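Local coordinates for protein beta-galactosidase (Trichoderma reesei, PDB 3OG2) that probably hydrolyses terminal non-reducing beta-D-galactose residues in beta-D-galactosides, as a glycoside hydrolase of family 35, at residues L174-N179 with S275-Q280; V527-T532 with V540-L545. One frame throughout, in Å; residues are numbered along the deposited sequence.

Contact 1 (L174-N179 with S275-Q280). With GOL (glycerol), chain G.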
ATOM      1  N   LEU A 174       7.936   0.595 -17.370  1.00  7.32           N
ATOM      2  CA  LEU A 174       6.699  -0.057 -17.833  1.00  6.63           C
ATOM      3  C   LEU A 174       5.542   0.897 -17.530  1.00  6.16           C
ATOM      4  O   LEU A 174       5.607   1.679 -16.596  1.00  6.91           O
ATOM      5  CB  LEU A 174       6.424  -1.357 -17.128  1.00  7.05           C
ATOM      6  CG  LEU A 174       7.403  -2.497 -17.416  1.00  7.94           C
ATOM      7  CD1 LEU A 174       7.134  -3.625 -16.399  1.00 10.10           C
ATOM      8  CD2 LEU A 174       7.217  -3.004 -18.851  1.00  8.60           C
ATOM      9  N   TYR A 175       4.504   0.825 -18.375  1.00  6.42           N
ATOM     10  CA  TYR A 175       3.311   1.629 -18.186  1.00  6.83           C
ATOM     11  C   TYR A 175       2.079   0.753 -18.318  1.00  6.33           C
ATOM     12  O   TYR A 175       1.952  -0.008 -19.278  1.00  7.53           O
ATOM     13  CB  TYR A 175       3.321   2.734 -19.249  1.00  6.81           C
ATOM     14  CG  TYR A 175       2.190   3.729 -19.246  1.00  7.06           C
ATOM     15  CD1 TYR A 175       0.890   3.425 -19.683  1.00  8.08           C
ATOM     16  CD2 TYR A 175       2.457   5.058 -18.806  1.00  7.98           C
ATOM     17  CE1 TYR A 175      -0.104   4.349 -19.658  1.00  7.55           C
ATOM     18  CE2 TYR A 175       1.430   6.000 -18.831  1.00  9.19           C
ATOM     19  CZ  TYR A 175       0.154   5.638 -19.261  1.00  8.27           C
ATOM     20  OH  TYR A 175      -0.855   6.592 -19.287  1.00 10.02           O
ATOM     21  N   GLN A 176       1.131   0.945 -17.393  1.00  6.59           N
ATOM     22  CA  GLN A 176      -0.152   0.222 -17.480  1.00  6.78           C
ATOM     23  C   GLN A 176      -1.241   1.223 -17.843  1.00  6.89           C
ATOM     24  O   GLN A 176      -1.509   2.186 -17.091  1.00  8.44           O
ATOM     25  CB  GLN A 176      -0.499  -0.394 -16.107  1.00  6.61           C
ATOM     26  CG  GLN A 176      -1.877  -1.052 -16.108  1.00  7.11           C
ATOM     27  CD  GLN A 176      -2.271  -1.469 -14.720  1.00  6.55           C
ATOM     28  OE1 GLN A 176      -1.665  -2.387 -14.113  1.00  7.56           O
ATOM     29  NE2 GLN A 176      -3.307  -0.838 -14.136  1.00  7.96           N
ATOM     30  N   PRO A 177      -1.946   1.017 -18.948  1.00  8.14           N
ATOM     31  CA  PRO A 177      -3.108   1.790 -19.286  1.00  8.75           C
ATOM     32  C   PRO A 177      -4.361   1.150 -18.658  1.00  7.94           C
ATOM     33  O   PRO A 177      -4.480  -0.078 -18.680  1.00  9.79           O
ATOM     34  CB  PRO A 177      -3.168   1.671 -20.821  1.00 11.27           C
ATOM     35  CG  PRO A 177      -2.452   0.395 -21.166  1.00 18.29           C
ATOM     36  CD  PRO A 177      -1.607  -0.004 -20.003  1.00  9.70           C
ATOM     37  N   GLU A 178      -5.295   1.972 -18.146  1.00  8.24           N
ATOM     38  CA  GLU A 178      -6.563   1.398 -17.610  1.00  8.91           C
ATOM     39  C   GLU A 178      -6.262   0.568 -16.359  1.00  8.88           C
ATOM     40  O   GLU A 178      -5.151   0.664 -15.777  1.00  8.85           O
ATOM     41  CB  GLU A 178      -7.366   0.622 -18.688  1.00  9.12           C
ATOM     42  CG  GLU A 178      -8.701   1.284 -19.054  1.00  9.09           C
ATOM     43  CD  GLU A 178      -9.794   1.075 -18.034  1.00  8.80           C
ATOM     44  OE1 GLU A 178      -9.630   0.192 -17.135  1.00 10.07           O
ATOM     45  OE2 GLU A 178     -10.874   1.734 -18.087  1.00  9.35           O
ATOM     46  N   ASN A 179      -7.209  -0.226 -15.892  1.00  7.95           N
ATOM     47  CA  ASN A 179      -6.975  -1.029 -14.676  1.00  7.23           C
ATOM     48  C   ASN A 179      -8.015  -2.133 -14.622  1.00  6.77           C
ATOM     49  O   ASN A 179      -9.205  -1.800 -14.498  1.00  7.95           O
ATOM     50  CB  ASN A 179      -7.064  -0.149 -13.423  1.00  8.17           C
ATOM     51  CG  ASN A 179      -6.743  -1.002 -12.198  1.00  7.94           C
ATOM     52  OD1 ASN A 179      -5.514  -1.213 -12.005  1.00  8.47           O
ATOM     53  ND2 ASN A 179      -7.660  -1.550 -11.432  1.00  9.09           N
ATOM     54  N   SER A 275       3.366 -12.619 -16.077  1.00  7.33           N
ATOM     55  CA  SER A 275       3.331 -11.400 -15.272  1.00  7.07           C
ATOM     56  C   SER A 275       2.114 -11.315 -14.368  1.00  6.70           C
ATOM     57  O   SER A 275       0.988 -11.369 -14.849  1.00  7.90           O
ATOM     58  CB  SER A 275       3.282 -10.203 -16.225  1.00  7.61           C
ATOM     59  OG  SER A 275       4.424 -10.181 -17.096  1.00  8.75           O
ATOM     60  N   LEU A 276       2.377 -11.199 -13.071  1.00  6.73           N
ATOM     61  CA  LEU A 276       1.352 -10.986 -12.070  1.00  6.07           C
ATOM     62  C   LEU A 276       1.514  -9.515 -11.654  1.00  6.44           C
ATOM     63  O   LEU A 276       2.375  -9.165 -10.851  1.00  7.60           O
ATOM     64  CB  LEU A 276       1.495 -11.916 -10.860  1.00  8.48           C
ATOM     65  CG  LEU A 276       1.212 -13.381 -11.209  1.00  9.45           C
ATOM     66  CD1 LEU A 276       1.577 -14.274 -10.018  1.00  9.63           C
ATOM     67  CD2 LEU A 276      -0.255 -13.567 -11.610  1.00 10.31           C
ATOM     68  N   VAL A 277       0.706  -8.668 -12.262  1.00  6.36           N
ATOM     69  CA  VAL A 277       0.867  -7.224 -12.073  1.00  7.02           C
ATOM     70  C   VAL A 277       0.326  -6.798 -10.723  1.00  7.15           C
ATOM     71  O   VAL A 277       0.729  -5.800 -10.144  1.00  8.32           O
ATOM     72  CB  VAL A 277       0.177  -6.484 -13.250  1.00  7.31           C
ATOM     73  CG1 VAL A 277       0.139  -4.969 -13.029  1.00 10.01           C
ATOM     74  CG2 VAL A 277       0.998  -6.833 -14.478  1.00  9.97           C
ATOM     75  N   GLU A 278      -0.615  -7.557 -10.124  1.00  7.83           N
ATOM     76  CA  GLU A 278      -0.987  -7.388  -8.717  1.00  7.13           C
ATOM     77  C   GLU A 278      -1.158  -8.779  -8.132  1.00  6.64           C
ATOM     78  O   GLU A 278      -2.025  -9.539  -8.615  1.00  9.16           O
ATOM     79  CB  GLU A 278      -2.305  -6.677  -8.452  1.00  8.27           C
ATOM     80  CG  GLU A 278      -2.334  -5.270  -9.081  1.00  8.97           C
ATOM     81  CD  GLU A 278      -3.738  -4.724  -8.980  1.00  9.81           C
ATOM     82  OE1 GLU A 278      -4.584  -5.200  -8.174  1.00 10.75           O
ATOM     83  OE2 GLU A 278      -4.047  -3.759  -9.715  1.00 10.96           O
ATOM     84  N   PHE A 279      -0.367  -9.102  -7.132  1.00  6.41           N
ATOM     85  CA  PHE A 279      -0.582 -10.342  -6.397  1.00  6.56           C
ATOM     86  C   PHE A 279      -0.729  -9.986  -4.922  1.00  6.37           C
ATOM     87  O   PHE A 279       0.014  -9.153  -4.391  1.00  7.56           O
ATOM     88  CB  PHE A 279       0.549 -11.348  -6.634  1.00  7.05           C
ATOM     89  CG  PHE A 279       0.116 -12.696  -6.036  1.00  7.18           C
ATOM     90  CD1 PHE A 279      -0.769 -13.539  -6.738  1.00  8.69           C
ATOM     91  CD2 PHE A 279       0.557 -13.076  -4.777  1.00  7.57           C
ATOM     92  CE1 PHE A 279      -1.181 -14.730  -6.147  1.00  8.58           C
ATOM     93  CE2 PHE A 279       0.140 -14.269  -4.218  1.00  7.50           C
ATOM     94  CZ  PHE A 279      -0.740 -15.086  -4.878  1.00  8.36           C
ATOM     95  N   GLN A 280      -1.671 -10.637  -4.245  1.00  7.24           N
ATOM     96  CA  GLN A 280      -2.014 -10.326  -2.869  1.00  6.97           C
ATOM     97  C   GLN A 280      -0.825 -10.188  -1.928  1.00  6.77           C
ATOM     98  O   GLN A 280      -0.023 -11.123  -1.724  1.00  7.95           O
ATOM     99  CB  GLN A 280      -2.924 -11.476  -2.396  1.00  8.07           C
ATOM    100  CG  GLN A 280      -3.487 -11.239  -1.002  1.00  9.23           C
ATOM    101  CD  GLN A 280      -4.798 -11.983  -0.801  1.00  8.06           C
ATOM    102  OE1 GLN A 280      -5.087 -13.002  -1.451  1.00  9.79           O
ATOM    103  NE2 GLN A 280      -5.624 -11.448   0.094  1.00  9.55           N
TER
HETATM  104  C1  GOL G1048      -7.060  -2.933  -5.845  1.00 14.19           C
HETATM  105  O1  GOL G1048      -8.490  -3.003  -5.794  1.00 11.70           O
HETATM  106  C2  GOL G1048      -6.573  -2.688  -7.270  1.00 12.36           C
HETATM  107  O2  GOL G1048      -6.954  -1.405  -7.625  1.00 12.37           O
HETATM  108  C3  GOL G1048      -7.162  -3.701  -8.242  1.00 12.53           C
HETATM  109  O3  GOL G1048      -6.582  -3.402  -9.535  1.00 12.14           O
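Asn-179 and Glu-278 meet at their polar ends, around one hydroxyl of a bound glycerol. The amide and the carboxylate lie nearly in one plane, 20° apart, although the two side chains cross at about a right angle. Asn-179 ND2 donates to glycerol O3 at 2.9 Å in a nearly straight bond. The same O3 donates to Glu-278 OE2 at 2.6 Å. Glu-278 reaches in on an extended chain; its OE1 is bonded to Tyr-240.

With CG of Asn-179 anti to the backbone N (chi1 -177°), the amide comes nearer to Glu-278. Its turn about the next bond (chi2 79°) puts OD1 near Gln-176 NE2 and ND2 on the glycerol. Gln-176 NE2 meets Asn-179 OD1 at 3.1 Å in a bent bond, on a lone pair. The same NE2 binds Glu-178 O at 2.9 Å, more straightly. Tyr-76 and Asn-215 also bond to Asn-179 OD1. Gln-176 OE1 touches Val-277 CG1 at 3.3 Å. Arg-114 NH1 hydrogen-bonds Gln-176 OE1 and makes a salt bridge with Glu-278 OE2.

The strands face across the inside of the TIM barrel. With an alanine here, Gln-176 NE2, Tyr-76 and Asn-215 would probably lose the shared acceptor of Asn-179, and glycerol O3 its N-H. Asn-179 and Glu-278 both bind beta-D-galactose, so the glycerol, probably from the crystallisation liquor, suggests how amide and carboxylate can share one sugar-like hydroxyl.

Contact 2 (V527-T532 with V540-L545)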
ATOM      1  N   VAL A 527      31.843 -32.798  -2.890  1.00 13.97           N
ATOM      2  CA  VAL A 527      31.767 -32.708  -1.448  1.00 13.49           C
ATOM      3  C   VAL A 527      30.299 -32.666  -1.031  1.00 11.51           C
ATOM      4  O   VAL A 527      29.538 -31.794  -1.491  1.00 13.47           O
ATOM      5  CB  VAL A 527      32.531 -31.444  -0.988  1.00 13.25           C
ATOM      6  CG1 VAL A 527      32.475 -31.439   0.549  1.00 14.12           C
ATOM      7  CG2 VAL A 527      33.975 -31.346  -1.489  1.00 15.21           C
ATOM      8  N   VAL A 528      29.873 -33.571  -0.189  1.00 12.27           N
ATOM      9  CA  VAL A 528      28.511 -33.640   0.275  1.00 12.02           C
ATOM     10  C   VAL A 528      28.457 -33.252   1.747  1.00 12.47           C
ATOM     11  O   VAL A 528      29.207 -33.786   2.565  1.00 13.07           O
ATOM     12  CB  VAL A 528      27.919 -35.051   0.061  1.00 12.07           C
ATOM     13  CG1 VAL A 528      26.461 -35.074   0.472  1.00 13.55           C
ATOM     14  CG2 VAL A 528      28.133 -35.497  -1.390  1.00 14.21           C
ATOM     15  N   LEU A 529      27.584 -32.269   2.029  1.00 12.53           N
ATOM     16  CA  LEU A 529      27.511 -31.707   3.374  1.00 11.19           C
ATOM     17  C   LEU A 529      26.096 -31.852   3.879  1.00 11.29           C
ATOM     18  O   LEU A 529      25.180 -31.484   3.175  1.00 11.96           O
ATOM     19  CB  LEU A 529      27.869 -30.203   3.368  1.00 12.95           C
ATOM     20  CG  LEU A 529      29.312 -29.901   2.930  1.00 15.40           C
ATOM     21  CD1 LEU A 529      29.344 -29.693   1.391  1.00 15.80           C
ATOM     22  CD2 LEU A 529      29.919 -28.682   3.587  1.00 18.82           C
ATOM     23  N   GLN A 530      25.939 -32.369   5.086  1.00 12.61           N
ATOM     24  CA  GLN A 530      24.657 -32.485   5.742  1.00 12.75           C
ATOM     25  C   GLN A 530      24.676 -31.637   7.015  1.00 15.02           C
ATOM     26  O   GLN A 530      25.694 -31.586   7.721  1.00 18.87           O
ATOM     27  CB  GLN A 530      24.406 -33.957   6.090  1.00 19.48           C
ATOM     28  CG  GLN A 530      22.943 -34.294   6.194  1.00 23.33           C
ATOM     29  CD  GLN A 530      22.779 -35.802   6.248  1.00 21.92           C
ATOM     30  OE1 GLN A 530      23.042 -36.284   7.328  1.00 24.69           O
ATOM     31  NE2 GLN A 530      22.379 -36.423   5.179  1.00 15.60           N
ATOM     32  N   TRP A 531      23.561 -30.990   7.354  1.00 14.45           N
ATOM     33  CA  TRP A 531      23.567 -30.199   8.558  1.00 14.08           C
ATOM     34  C   TRP A 531      22.119 -30.102   9.021  1.00 11.93           C
ATOM     35  O   TRP A 531      21.208 -30.216   8.177  1.00 13.09           O
ATOM     36  CB  TRP A 531      24.160 -28.819   8.281  1.00 19.21           C
ATOM     37  CG  TRP A 531      23.548 -28.109   7.067  1.00 24.25           C
ATOM     38  CD1 TRP A 531      23.548 -28.335   5.718  1.00 24.31           C
ATOM     39  CD2 TRP A 531      22.756 -26.918   7.149  1.00 18.31           C
ATOM     40  NE1 TRP A 531      22.826 -27.364   5.022  1.00 19.25           N
ATOM     41  CE2 TRP A 531      22.323 -26.477   5.840  1.00 18.25           C
ATOM     42  CE3 TRP A 531      22.372 -26.139   8.292  1.00 19.00           C
ATOM     43  CZ2 TRP A 531      21.549 -25.345   5.609  1.00 13.55           C
ATOM     44  CZ3 TRP A 531      21.616 -25.046   8.028  1.00 17.42           C
ATOM     45  CH2 TRP A 531      21.225 -24.657   6.764  1.00 16.59           C
ATOM     46  N   THR A 532      21.926 -29.895  10.307  1.00 14.54           N
ATOM     47  CA  THR A 532      20.575 -29.667  10.814  1.00 14.54           C
ATOM     48  C   THR A 532      20.475 -28.229  11.286  1.00 13.87           C
ATOM     49  O   THR A 532      21.274 -27.807  12.128  1.00 17.65           O
ATOM     50  CB  THR A 532      20.269 -30.649  11.969  1.00 17.89           C
ATOM     51  OG1 THR A 532      20.262 -31.976  11.422  1.00 20.79           O
ATOM     52  CG2 THR A 532      18.886 -30.381  12.539  1.00 17.20           C
ATOM     53  N   VAL A 540      31.570 -23.717   6.653  1.00  9.90           N
ATOM     54  CA  VAL A 540      32.567 -24.597   6.070  1.00 10.54           C
ATOM     55  C   VAL A 540      33.234 -23.893   4.886  1.00 10.33           C
ATOM     56  O   VAL A 540      32.568 -23.217   4.093  1.00 12.25           O
ATOM     57  CB  VAL A 540      31.944 -25.940   5.596  1.00 12.56           C
ATOM     58  CG1 VAL A 540      32.995 -26.797   4.867  1.00 16.53           C
ATOM     59  CG2 VAL A 540      31.336 -26.674   6.780  1.00 14.44           C
ATOM     60  N   GLN A 541      34.543 -24.058   4.786  1.00 11.61           N
ATOM     61  CA  GLN A 541      35.315 -23.536   3.668  1.00 11.13           C
ATOM     62  C   GLN A 541      35.767 -24.692   2.766  1.00 11.67           C
ATOM     63  O   GLN A 541      36.341 -25.677   3.248  1.00 13.87           O
ATOM     64  CB  GLN A 541      36.546 -22.791   4.174  1.00 13.64           C
ATOM     65  CG  GLN A 541      37.358 -22.293   2.975  1.00 16.75           C
ATOM     66  CD  GLN A 541      38.520 -21.437   3.409  1.00 34.21           C
ATOM     67  OE1 GLN A 541      38.753 -21.365   4.615  1.00 39.40           O
ATOM     68  NE2 GLN A 541      39.234 -20.818   2.465  1.00 44.43           N
ATOM     69  N   LEU A 542      35.464 -24.596   1.481  1.00 12.68           N
ATOM     70  CA  LEU A 542      35.878 -25.542   0.458  1.00 13.31           C
ATOM     71  C   LEU A 542      36.707 -24.808  -0.581  1.00 13.52           C
ATOM     72  O   LEU A 542      36.192 -24.144  -1.479  1.00 14.05           O
ATOM     73  CB  LEU A 542      34.685 -26.225  -0.205  1.00 13.98           C
ATOM     74  CG  LEU A 542      33.593 -26.836   0.673  1.00 12.68           C
ATOM     75  CD1 LEU A 542      32.452 -27.354  -0.191  1.00 15.66           C
ATOM     76  CD2 LEU A 542      34.164 -27.935   1.551  1.00 15.05           C
ATOM     77  N   GLY A 543      38.018 -24.891  -0.523  1.00 15.81           N
ATOM     78  CA  GLY A 543      38.806 -24.057  -1.426  1.00 16.73           C
ATOM     79  C   GLY A 543      38.532 -22.604  -1.080  1.00 14.55           C
ATOM     80  O   GLY A 543      38.640 -22.167   0.062  1.00 18.12           O
ATOM     81  N   SER A 544      38.151 -21.828  -2.109  1.00 13.24           N
ATOM     82  CA  SER A 544      37.830 -20.430  -1.905  1.00 13.18           C
ATOM     83  C   SER A 544      36.319 -20.193  -1.759  1.00 14.11           C
ATOM     84  O   SER A 544      35.914 -19.029  -1.688  1.00 14.66           O
ATOM     85  CB  SER A 544      38.380 -19.532  -3.018  1.00 14.21           C
ATOM     86  OG  SER A 544      37.764 -19.780  -4.262  1.00 16.66           O
ATOM     87  N   LEU A 545      35.542 -21.243  -1.672  1.00 11.63           N
ATOM     88  CA  LEU A 545      34.091 -21.146  -1.402  1.00 11.08           C
ATOM     89  C   LEU A 545      33.843 -21.262   0.098  1.00 11.26           C
ATOM     90  O   LEU A 545      34.332 -22.175   0.746  1.00 12.42           O
ATOM     91  CB  LEU A 545      33.389 -22.287  -2.151  1.00 11.63           C
ATOM     92  CG  LEU A 545      31.863 -22.367  -1.895  1.00 10.44           C
ATOM     93  CD1 LEU A 545      31.140 -21.124  -2.389  1.00 11.55           C
ATOM     94  CD2 LEU A 545      31.273 -23.617  -2.493  1.00 11.66           C
TER
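Neither segment puts a ring or amide between Val-527 and Leu-529 on one strand and Val-540 and Leu-542 on the other; branched aliphatic ends meet there instead of ring faces or edges. Of the flat groups in the two segments, the amide of Gln-541 belongs to a residue that points away from the other strand. Its NE2 bonds Gly-543 O at 2.8 Å, nearly along the C=O axis, and that oxygen sits 18° out of the amide plane.

Leu-529 and Val-540 meet tip to tip. Leu-529 CD2 touches both methyls of Val-540, CG1 at 3.8 Å and CG2 at 4.0 Å. Leu-529 CD1 instead passes alongside Leu-542 CD1, at 4.2 Å. The strands run antiparallel, at 172°, with their axes 10.6 Å apart. They belong to different sheets, stacked face to face as a beta sandwich within the family's domain 2 range. On the side of the larger sheet, Phe-495 touches Leu-529, and Ile-519 touches Val-527 and Val-540.

Val-527 and Leu-542 also point their tips at each other, with Val-527 CG1 4.0 Å from Leu-542 CD2. Val-527 turns CG1 anti to its backbone nitrogen (chi1 -177°), which directs this methyl at Leu-542. Just beyond Leu-542 the chain reverses in a type II' turn to Leu-545, closing a hairpin. Gly-543 takes the positive phi of that turn. Leu-542 N donates to Leu-545 O at 2.8 Å, and Leu-545 N donates back to Leu-542 O at 3.0 Å.

In the fold
The touching residues of both contacts are buried, but their places differ. The centre of contact 1 is about 14 Å from that of the chain, inside the TIM barrel. The centre of contact 2 is about 41 Å from it, in a peripheral beta domain. They share no strand or sheet, and their nearest atoms are about 26 Å apart. Each joins strands that are not hydrogen-bonded neighbours. In contact 1 these are strands of one curled sheet; mostly polar side chains meet between them and line a sugar site. In contact 2 they come from two stacked sheets, and aliphatic side chains, mainly through their methyls, make the junction, away from the galactose site.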